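Local coordinates for tapirin (Caldicellulosiruptor kristjanssonii, PDB 6N2B), which binds cellulose and probably helps the extremely thermophilic bacterium adhere to plant biomass, through a calcium-containing beta-helix domain, at residues Tyr309-Ile314 against Gly326-Gly331; Pro446-Val451 against Ser536-Ser541; Leu376-Ile381 against Arg394-Ser399. All coordinates share one frame; numbering follows the deposited sequence.

All three contacts belong to one beta-helix domain, which carries a bound calcium ion. Interactions 1 and 3 each join parallel strands of successive coils; their centres are 20 Å apart, on the same side of the chain's centre, and their nearest atoms about 8 Å apart, so they sample the same stacking at two heights. Interaction 3 lies farther out, 33 Å from the chain's centre against 17 Å for interaction 1. Interaction 2 is on the other side of that centre, 39 Å from interaction 1 and 55 Å from interaction 3, centre to centre. It packs a helix on a strand in the calcium-binding region: the Ile449 side chain is about 9 Å from the ion.

Interaction 1: Tyr309-Ile314 against Gly326-Gly331; sequences YKANEI and GNFEIG
Phe328 lays its ring edge against the backbone of Tyr309 where two consecutive coils of the parallel beta-helix stack. Strands 309-311 and 327-330 run parallel, their axes 4.7 Å apart and inclined by 14°. Four backbone hydrogen bonds join the segments, from Tyr309 N to Asn327 O, Glu329 N to Tyr309 O, Ala311 N to Glu329 O and Gly331 N to Ala311 O.

On the face bearing Tyr309, Ala311, Phe328 and Ile330, the main bump is the Phe328 ring. With CG anti to the backbone N (chi1 178°), Phe328 CD1 lies 3.1 Å from Tyr309 O. The small methyl of Ala311 accommodates the next part of the rim, CB standing 4.1 Å from Phe328 CE1, and Ile314, beyond the corner at 312-313, closes the hollow with CG2 4.2 Å from Phe328 CZ. Ile314 CG2 also meets Ile330 CG1 at 4.0 Å, the two side chains set nearly perpendicular. Met301 and Leu303 of strand 300-303 also pack on Phe328. Replacing Phe328 by alanine is likely to leave Ala311 CB and Ile314 CG2 without the ring they pack on, opening a gap inside the coil.

Tyr309 OH is hydrogen-bonded to Asn287 ND2. On the opposite face Lys310 and Glu329 run alongside one another, forming a long salt bridge with Lys310 NZ 3.7 Å from Glu329 OE1.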
loop_
_atom_site.group_PDB
_atom_site.type_symbol
_atom_site.label_atom_id
_atom_site.label_comp_id
_atom_site.label_asym_id
_atom_site.label_seq_id
_atom_site.Cartn_x
_atom_site.Cartn_y
_atom_site.Cartn_z
ATOM N N TYR A 309 7.647 -13.761 0.224
ATOM C CA TYR A 309 7.692 -12.463 0.872
ATOM C C TYR A 309 9.139 -12.109 1.180
ATOM O O TYR A 309 9.796 -12.803 1.957
ATOM C CB TYR A 309 6.867 -12.505 2.150
ATOM C CG TYR A 309 5.449 -12.969 1.949
ATOM C CD1 TYR A 309 4.442 -12.063 1.616
ATOM C CD2 TYR A 309 5.101 -14.304 2.109
ATOM C CE1 TYR A 309 3.134 -12.480 1.441
ATOM C CE2 TYR A 309 3.786 -14.733 1.931
ATOM C CZ TYR A 309 2.806 -13.816 1.600
ATOM O OH TYR A 309 1.489 -14.223 1.423
ATOM N N LYS A 310 9.625 -11.025 0.592
ATOM C CA LYS A 310 10.976 -10.542 0.821
ATOM C C LYS A 310 10.938 -9.154 1.449
ATOM O O LYS A 310 10.253 -8.255 0.954
ATOM C CB LYS A 310 11.769 -10.505 -0.491
ATOM C CG LYS A 310 11.820 -11.853 -1.215
ATOM C CD LYS A 310 12.544 -11.730 -2.552
ATOM C CE LYS A 310 12.166 -12.842 -3.528
ATOM N NZ LYS A 310 13.130 -13.983 -3.542
ATOM N N ALA A 311 11.670 -8.976 2.538
ATOM C CA ALA A 311 12.000 -7.649 3.033
ATOM C C ALA A 311 13.511 -7.560 3.206
ATOM O O ALA A 311 14.162 -8.538 3.576
ATOM C CB ALA A 311 11.298 -7.340 4.361
ATOM N N ASN A 312 14.074 -6.392 2.923
ATOM C CA ASN A 312 15.492 -6.210 3.188
ATOM C C ASN A 312 15.741 -5.809 4.633
ATOM O O ASN A 312 16.721 -6.249 5.241
ATOM C CB ASN A 312 16.077 -5.171 2.244
ATOM C CG ASN A 312 17.524 -5.441 1.951
ATOM O OD1 ASN A 312 17.870 -6.492 1.396
ATOM N ND2 ASN A 312 18.394 -4.508 2.340
ATOM N N GLU A 313 14.888 -4.943 5.181
ATOM C CA GLU A 313 14.870 -4.616 6.598
ATOM C C GLU A 313 13.456 -4.856 7.079
ATOM O O GLU A 313 12.501 -4.571 6.348
ATOM C CB GLU A 313 15.277 -3.169 6.868
ATOM C CG GLU A 313 16.318 -2.647 5.904
ATOM C CD GLU A 313 16.849 -1.256 6.262
ATOM O OE1 GLU A 313 16.453 -0.695 7.316
ATOM O OE2 GLU A 313 17.674 -0.724 5.475
ATOM N N ILE A 314 13.320 -5.405 8.290
ATOM C CA ILE A 314 12.013 -5.634 8.907
ATOM C C ILE A 314 12.129 -5.282 10.382
ATOM O O ILE A 314 13.014 -5.786 11.076
ATOM C CB ILE A 314 11.508 -7.084 8.707
ATOM C CG1 ILE A 314 10.343 -7.419 9.646
ATOM C CG2 ILE A 314 12.612 -8.089 8.911
ATOM C CD1 ILE A 314 9.066 -6.670 9.344
ATOM N N GLY A 326 3.897 -20.189 3.734
ATOM C CA GLY A 326 4.493 -18.923 3.352
ATOM C C GLY A 326 6.009 -18.957 3.398
ATOM O O GLY A 326 6.617 -19.651 4.208
ATOM N N ASN A 327 6.619 -18.176 2.506
ATOM C CA ASN A 327 8.066 -18.049 2.383
ATOM C C ASN A 327 8.450 -16.618 2.693
ATOM O O ASN A 327 7.998 -15.696 2.006
ATOM C CB ASN A 327 8.540 -18.385 0.974
ATOM C CG ASN A 327 8.810 -19.837 0.789
ATOM O OD1 ASN A 327 9.965 -20.257 0.742
ATOM N ND2 ASN A 327 7.746 -20.629 0.676
ATOM N N PHE A 328 9.312 -16.430 3.685
ATOM C CA PHE A 328 9.719 -15.094 4.089
ATOM C C PHE A 328 11.236 -15.028 4.161
ATOM O O PHE A 328 11.846 -15.794 4.911
ATOM C CB PHE A 328 9.096 -14.730 5.431
ATOM C CG PHE A 328 9.502 -13.389 5.925
ATOM C CD1 PHE A 328 9.654 -12.336 5.041
ATOM C CD2 PHE A 328 9.743 -13.178 7.276
ATOM C CE1 PHE A 328 10.040 -11.097 5.496
ATOM C CE2 PHE A 328 10.121 -11.937 7.739
ATOM C CZ PHE A 328 10.264 -10.892 6.858
ATOM N N GLU A 329 11.843 -14.108 3.405
ATOM C CA GLU A 329 13.291 -13.918 3.389
ATOM C C GLU A 329 13.667 -12.536 3.905
ATOM O O GLU A 329 13.092 -11.532 3.472
ATOM C CB GLU A 329 13.865 -14.075 1.985
ATOM C CG GLU A 329 13.430 -15.307 1.231
ATOM C CD GLU A 329 14.308 -15.538 0.014
ATOM O OE1 GLU A 329 14.970 -14.564 -0.439
ATOM O OE2 GLU A 329 14.349 -16.694 -0.471
ATOM N N ILE A 330 14.658 -12.481 4.791
ATOM C CA ILE A 330 15.202 -11.228 5.292
ATOM C C ILE A 330 16.553 -10.992 4.632
ATOM O O ILE A 330 17.494 -11.772 4.828
ATOM C CB ILE A 330 15.330 -11.246 6.817
ATOM C CG1 ILE A 330 13.970 -11.541 7.449
ATOM C CG2 ILE A 330 15.893 -9.916 7.313
ATOM C CD1 ILE A 330 14.050 -11.809 8.918
ATOM N N GLY A 331 16.660 -9.901 3.868
ATOM C CA GLY A 331 17.835 -9.692 3.041
ATOM C C GLY A 331 19.004 -9.055 3.756
ATOM O O GLY A 331 20.158 -9.301 3.391
#

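Interaction 2: Pro446-Val451 against Ser536-Ser541; sequences PWEIVV and STIESS
Ile538 meets Glu448 and Val450 through a torsion that sets CG1 anti to its own carbonyl carbon (chi1 -62°); both branches of the isoleucine then reach Val450, and the CG1 branch also lies on Glu448. Ile538 CG1 rests against the glutamate, 3.8 Å from Glu448 CB, while the terminal methyl Ile538 CD1 reaches Val450 CG1 at 3.7 Å. The other branch, Ile538 CG2, touches the valine stem, 4.0 Å from Val450 CB. In Val450, CG1 occupies the position between the backbone N and the carbonyl carbon (chi1 49°), from which it touches both Ile538 CD1 and Ser541 OG. The Val450 and Ile538 side chains overlap flank to flank, running opposite ways.

This is a helix laid on a strand in the calcium-binding part of the beta-helix domain: strand 448-451 and helix 536-541 run nearly parallel, at 16°, with axes 8.6 Å apart. Ile449 points away from the helix, and its side chain is about 5 Å from that of the calcium ligand Glu465, consistent with the helix and the calcium site lying on different faces of the strand.

Glu448 extends beyond CG and passes across Ile538, bringing Glu448 OE1 within 3.6 Å of Ile538 CG1. That oxygen accepts a hydrogen bond from Gly535 N, just before the helix, and another from a water 2.8 Å from Glu448 OE1. The water in turn accepts a weak bond from Ile538 N, linking the carboxylate indirectly to the first turn. These bonds satisfy the buried carboxylate oxygen next to apolar carbon. At the other end of the contact, Ser541 OG hydrogen-bonds to Tyr452 OH while lying 3.9 Å from Val450 CG1.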
loop_
_atom_site.group_PDB
_atom_site.type_symbol
_atom_site.label_atom_id
_atom_site.label_comp_id
_atom_site.label_asym_id
_atom_site.label_seq_id
_atom_site.Cartn_x
_atom_site.Cartn_y
_atom_site.Cartn_z
ATOM N N PRO A 446 -0.178 15.442 -21.656
ATOM C CA PRO A 446 -1.599 15.582 -21.969
ATOM C C PRO A 446 -2.333 16.563 -21.075
ATOM O O PRO A 446 -1.796 16.981 -20.049
ATOM C CB PRO A 446 -2.150 14.170 -21.727
ATOM C CG PRO A 446 -0.957 13.281 -21.593
ATOM C CD PRO A 446 0.106 14.139 -21.036
ATOM N N TRP A 447 -3.559 16.908 -21.462
ATOM C CA TRP A 447 -4.396 17.768 -20.638
ATOM C C TRP A 447 -4.601 17.145 -19.265
ATOM O O TRP A 447 -4.696 15.922 -19.120
ATOM C CB TRP A 447 -5.755 17.987 -21.294
ATOM C CG TRP A 447 -5.718 18.713 -22.589
ATOM C CD1 TRP A 447 -4.674 19.441 -23.113
ATOM C CD2 TRP A 447 -6.781 18.793 -23.538
ATOM N NE1 TRP A 447 -5.034 19.964 -24.337
ATOM C CE2 TRP A 447 -6.318 19.581 -24.621
ATOM C CE3 TRP A 447 -8.083 18.277 -23.580
ATOM C CZ2 TRP A 447 -7.109 19.857 -25.725
ATOM C CZ3 TRP A 447 -8.867 18.551 -24.677
ATOM C CH2 TRP A 447 -8.378 19.336 -25.738
ATOM N N GLU A 448 -4.689 18.000 -18.254
ATOM C CA GLU A 448 -4.869 17.569 -16.880
ATOM C C GLU A 448 -6.158 18.168 -16.340
ATOM O O GLU A 448 -6.467 19.337 -16.591
ATOM C CB GLU A 448 -3.671 17.987 -16.014
ATOM C CG GLU A 448 -2.317 17.508 -16.525
ATOM C CD GLU A 448 -1.176 17.783 -15.533
ATOM O OE1 GLU A 448 -1.456 18.243 -14.390
ATOM O OE2 GLU A 448 0.008 17.541 -15.902
ATOM N N ILE A 449 -6.935 17.366 -15.631
ATOM C CA ILE A 449 -8.149 17.856 -14.998
ATOM C C ILE A 449 -8.258 17.160 -13.663
ATOM O O ILE A 449 -7.952 15.971 -13.549
ATOM C CB ILE A 449 -9.419 17.625 -15.855
ATOM C CG1 ILE A 449 -10.680 18.010 -15.068
ATOM C CG2 ILE A 449 -9.532 16.204 -16.347
ATOM C CD1 ILE A 449 -11.894 18.328 -15.956
ATOM N N VAL A 450 -8.632 17.912 -12.637
ATOM C CA VAL A 450 -8.971 17.341 -11.341
ATOM C C VAL A 450 -10.479 17.449 -11.173
ATOM O O VAL A 450 -11.071 18.494 -11.475
ATOM C CB VAL A 450 -8.230 18.039 -10.191
ATOM C CG1 VAL A 450 -8.377 19.546 -10.304
ATOM C CG2 VAL A 450 -8.762 17.536 -8.875
ATOM N N VAL A 451 -11.101 16.362 -10.730
ATOM C CA VAL A 451 -12.545 16.299 -10.562
ATOM C C VAL A 451 -12.855 16.187 -9.071
ATOM O O VAL A 451 -12.382 15.266 -8.397
ATOM C CB VAL A 451 -13.135 15.137 -11.373
ATOM C CG1 VAL A 451 -14.622 14.955 -11.075
ATOM C CG2 VAL A 451 -12.898 15.410 -12.868
ATOM N N SER A 536 1.201 22.328 -11.912
ATOM C CA SER A 536 1.034 23.291 -10.827
ATOM C C SER A 536 -0.395 23.835 -10.757
ATOM O O SER A 536 -0.922 24.058 -9.660
ATOM C CB SER A 536 2.062 24.411 -10.969
ATOM O OG SER A 536 2.247 24.741 -12.320
ATOM N N THR A 537 -1.033 24.056 -11.911
ATOM C CA THR A 537 -2.440 24.439 -11.930
ATOM C C THR A 537 -3.269 23.460 -11.125
ATOM O O THR A 537 -4.134 23.864 -10.340
ATOM C CB THR A 537 -2.952 24.491 -13.371
ATOM O OG1 THR A 537 -2.117 25.351 -14.147
ATOM C CG2 THR A 537 -4.359 24.991 -13.431
ATOM N N ILE A 538 -3.010 22.164 -11.301
ATOM C CA ILE A 538 -3.777 21.161 -10.581
ATOM C C ILE A 538 -3.381 21.141 -9.109
ATOM O O ILE A 538 -4.246 21.044 -8.232
ATOM C CB ILE A 538 -3.616 19.791 -11.261
ATOM C CG1 ILE A 538 -4.167 19.856 -12.686
ATOM C CG2 ILE A 538 -4.331 18.704 -10.495
ATOM C CD1 ILE A 538 -5.639 20.174 -12.748
ATOM N N GLU A 539 -2.085 21.262 -8.805
ATOM C CA GLU A 539 -1.671 21.321 -7.404
ATOM C C GLU A 539 -2.270 22.534 -6.709
ATOM O O GLU A 539 -2.780 22.436 -5.585
ATOM C CB GLU A 539 -0.153 21.367 -7.281
ATOM C CG GLU A 539 0.569 20.080 -7.537
ATOM C CD GLU A 539 2.063 20.156 -7.160
ATOM O OE1 GLU A 539 2.467 21.164 -6.511
ATOM O OE2 GLU A 539 2.821 19.207 -7.515
ATOM N N SER A 540 -2.195 23.698 -7.362
ATOM C CA SER A 540 -2.773 24.911 -6.795
ATOM C C SER A 540 -4.258 24.726 -6.514
ATOM O O SER A 540 -4.757 25.158 -5.470
ATOM C CB SER A 540 -2.537 26.096 -7.737
ATOM O OG SER A 540 -3.060 27.301 -7.193
ATOM N N SER A 541 -4.976 24.063 -7.419
ATOM C CA SER A 541 -6.391 23.809 -7.177
ATOM C C SER A 541 -6.600 22.917 -5.953
ATOM O O SER A 541 -7.473 23.186 -5.120
ATOM C CB SER A 541 -7.020 23.183 -8.416
ATOM O OG SER A 541 -8.351 22.811 -8.113
HETATM O O HOH W 1 -1.361 21.021 -14.061
#

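Interaction 3: Leu376-Ile381 against Arg394-Ser399; sequences LVTRAI and RQVNPS
Parallel beta-helix stacking again joins two coils here, with Leu376, Val377 and Thr378 in register with Arg394, Gln395 and Val396. The strand axes are 4.8 Å apart and inclined by 13°, and the hydrogen bonds run from Gln395 N to Leu376 O, from Thr378 N to Gln395 O and from Asn397 N to Thr378 O.

Paired residues lie on the same face of the sheet. On one face Gln395, its chain extended beyond CG, lies alongside Val377 and brings OE1 to 3.7 Å from Val377 CG1. On the other, Thr378 and Val396 meet methyl to methyl, with Thr378 CG2 4.0 Å from Val396 CG2. Val396 CG2 also meets Ile381 CG2 at 4.2 Å, the isoleucine coming in roughly square to the valine. Thr378 has OG1 anti to its backbone N (chi1 -167°), and this hydroxyl is hydrogen-bonded both to Ala380 O, across the corner at 379, and to Cys357 O, two carbonyl oxygens for one hydroxyl.

At the corner, Arg379 runs extended along the 397-398 backbone: Arg379 CG is 3.5 Å from Asn397 O, and Arg379 CD is 3.6 Å from Pro398 O. Asn397 OD1 accepts from Ser399 N at 3.0 Å, making an Asx turn, although the donor stands above the amide plane.

The Arg379 guanidinium makes a salt bridge with Asp358, a hydrogen bond to Ala400 O and a cation-pi contact with Phe402. Strand 375-378 lies between strands 354-357 and 393-396, while Leu376, Thr378 and Ile381 pack on Leu360 of strand 359-363.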
loop_
_atom_site.group_PDB
_atom_site.type_symbol
_atom_site.label_atom_id
_atom_site.label_comp_id
_atom_site.label_asym_id
_atom_site.label_seq_id
_atom_site.Cartn_x
_atom_site.Cartn_y
_atom_site.Cartn_z
ATOM N N LEU A 376 21.192 -15.473 13.223
ATOM C CA LEU A 376 19.946 -15.274 13.949
ATOM C C LEU A 376 20.289 -15.142 15.423
ATOM O O LEU A 376 21.034 -15.968 15.954
ATOM C CB LEU A 376 18.987 -16.444 13.718
ATOM C CG LEU A 376 17.521 -16.292 14.146
ATOM C CD1 LEU A 376 16.663 -17.296 13.396
ATOM C CD2 LEU A 376 17.323 -16.463 15.654
ATOM N N VAL A 377 19.753 -14.114 16.083
ATOM C CA VAL A 377 20.046 -13.832 17.492
ATOM C C VAL A 377 18.739 -13.699 18.260
ATOM O O VAL A 377 18.020 -12.706 18.093
ATOM C CB VAL A 377 20.881 -12.562 17.660
ATOM C CG1 VAL A 377 21.133 -12.303 19.134
ATOM C CG2 VAL A 377 22.164 -12.689 16.896
ATOM N N THR A 378 18.446 -14.668 19.128
ATOM C CA THR A 378 17.204 -14.670 19.894
ATOM C C THR A 378 17.500 -14.729 21.387
ATOM O O THR A 378 18.522 -15.265 21.809
ATOM C CB THR A 378 16.287 -15.844 19.481
ATOM O OG1 THR A 378 14.977 -15.648 20.027
ATOM C CG2 THR A 378 16.841 -17.186 19.959
ATOM N N ARG A 379 16.601 -14.168 22.191
ATOM C CA ARG A 379 16.742 -14.230 23.643
ATOM C C ARG A 379 16.125 -15.488 24.244
ATOM O O ARG A 379 16.543 -15.910 25.330
ATOM C CB ARG A 379 16.125 -12.983 24.301
ATOM C CG ARG A 379 16.873 -11.694 23.966
ATOM C CD ARG A 379 16.519 -10.525 24.884
ATOM N NE ARG A 379 17.154 -9.281 24.434
ATOM C CZ ARG A 379 16.524 -8.311 23.765
ATOM N NH1 ARG A 379 15.235 -8.424 23.462
ATOM N NH2 ARG A 379 17.182 -7.220 23.390
ATOM N N ALA A 380 15.152 -16.090 23.560
ATOM C CA ALA A 380 14.529 -17.341 23.973
ATOM C C ALA A 380 14.052 -18.077 22.731
ATOM O O ALA A 380 13.765 -17.458 21.700
ATOM C CB ALA A 380 13.359 -17.111 24.931
ATOM N N ILE A 381 13.954 -19.401 22.844
ATOM C CA ILE A 381 13.722 -20.279 21.702
ATOM C C ILE A 381 12.802 -21.416 22.131
ATOM O O ILE A 381 12.752 -21.793 23.308
ATOM C CB ILE A 381 15.059 -20.823 21.153
ATOM C CG1 ILE A 381 14.876 -21.562 19.826
ATOM C CG2 ILE A 381 15.710 -21.713 22.191
ATOM C CD1 ILE A 381 16.186 -21.833 19.110
ATOM N N ARG A 394 23.408 -19.485 14.652
ATOM C CA ARG A 394 22.176 -19.313 15.418
ATOM C C ARG A 394 22.569 -19.167 16.888
ATOM O O ARG A 394 23.269 -20.024 17.433
ATOM C CB ARG A 394 21.235 -20.508 15.158
ATOM C CG ARG A 394 20.509 -21.095 16.343
ATOM C CD ARG A 394 20.240 -22.607 16.180
ATOM N NE ARG A 394 19.672 -23.184 17.409
ATOM C CZ ARG A 394 19.208 -24.429 17.520
ATOM N NH1 ARG A 394 19.250 -25.240 16.466
ATOM N NH2 ARG A 394 18.709 -24.862 18.683
ATOM N N GLN A 395 22.159 -18.067 17.521
ATOM C CA GLN A 395 22.685 -17.670 18.826
ATOM C C GLN A 395 21.548 -17.391 19.807
ATOM O O GLN A 395 20.667 -16.572 19.522
ATOM C CB GLN A 395 23.582 -16.426 18.685
ATOM C CG GLN A 395 24.536 -16.194 19.844
ATOM C CD GLN A 395 25.019 -14.746 19.969
ATOM O OE1 GLN A 395 24.250 -13.848 20.314
ATOM N NE2 GLN A 395 26.299 -14.523 19.697
ATOM N N VAL A 396 21.566 -18.059 20.963
ATOM C CA VAL A 396 20.593 -17.821 22.028
ATOM C C VAL A 396 21.299 -17.098 23.172
ATOM O O VAL A 396 22.307 -17.589 23.705
ATOM C CB VAL A 396 19.945 -19.121 22.528
ATOM C CG1 VAL A 396 18.869 -18.795 23.530
ATOM C CG2 VAL A 396 19.379 -19.927 21.380
ATOM N N ASN A 397 20.759 -15.939 23.564
ATOM C CA ASN A 397 21.401 -15.068 24.551
ATOM C C ASN A 397 20.311 -14.283 25.261
ATOM O O ASN A 397 19.869 -13.231 24.774
ATOM C CB ASN A 397 22.424 -14.135 23.904
ATOM C CG ASN A 397 22.983 -13.101 24.881
ATOM O OD1 ASN A 397 22.675 -13.121 26.080
ATOM N ND2 ASN A 397 23.824 -12.200 24.370
ATOM N N PRO A 398 19.874 -14.742 26.435
ATOM C CA PRO A 398 18.746 -14.087 27.126
ATOM C C PRO A 398 18.968 -12.619 27.459
ATOM O O PRO A 398 17.995 -11.927 27.799
ATOM C CB PRO A 398 18.591 -14.923 28.404
ATOM C CG PRO A 398 19.108 -16.276 28.019
ATOM C CD PRO A 398 20.257 -16.010 27.077
ATOM N N SER A 399 20.195 -12.121 27.373
ATOM C CA SER A 399 20.510 -10.740 27.712
ATOM C C SER A 399 21.093 -10.004 26.509
ATOM O O SER A 399 21.868 -9.049 26.657
ATOM C CB SER A 399 21.464 -10.689 28.907
ATOM O OG SER A 399 22.824 -10.599 28.487
#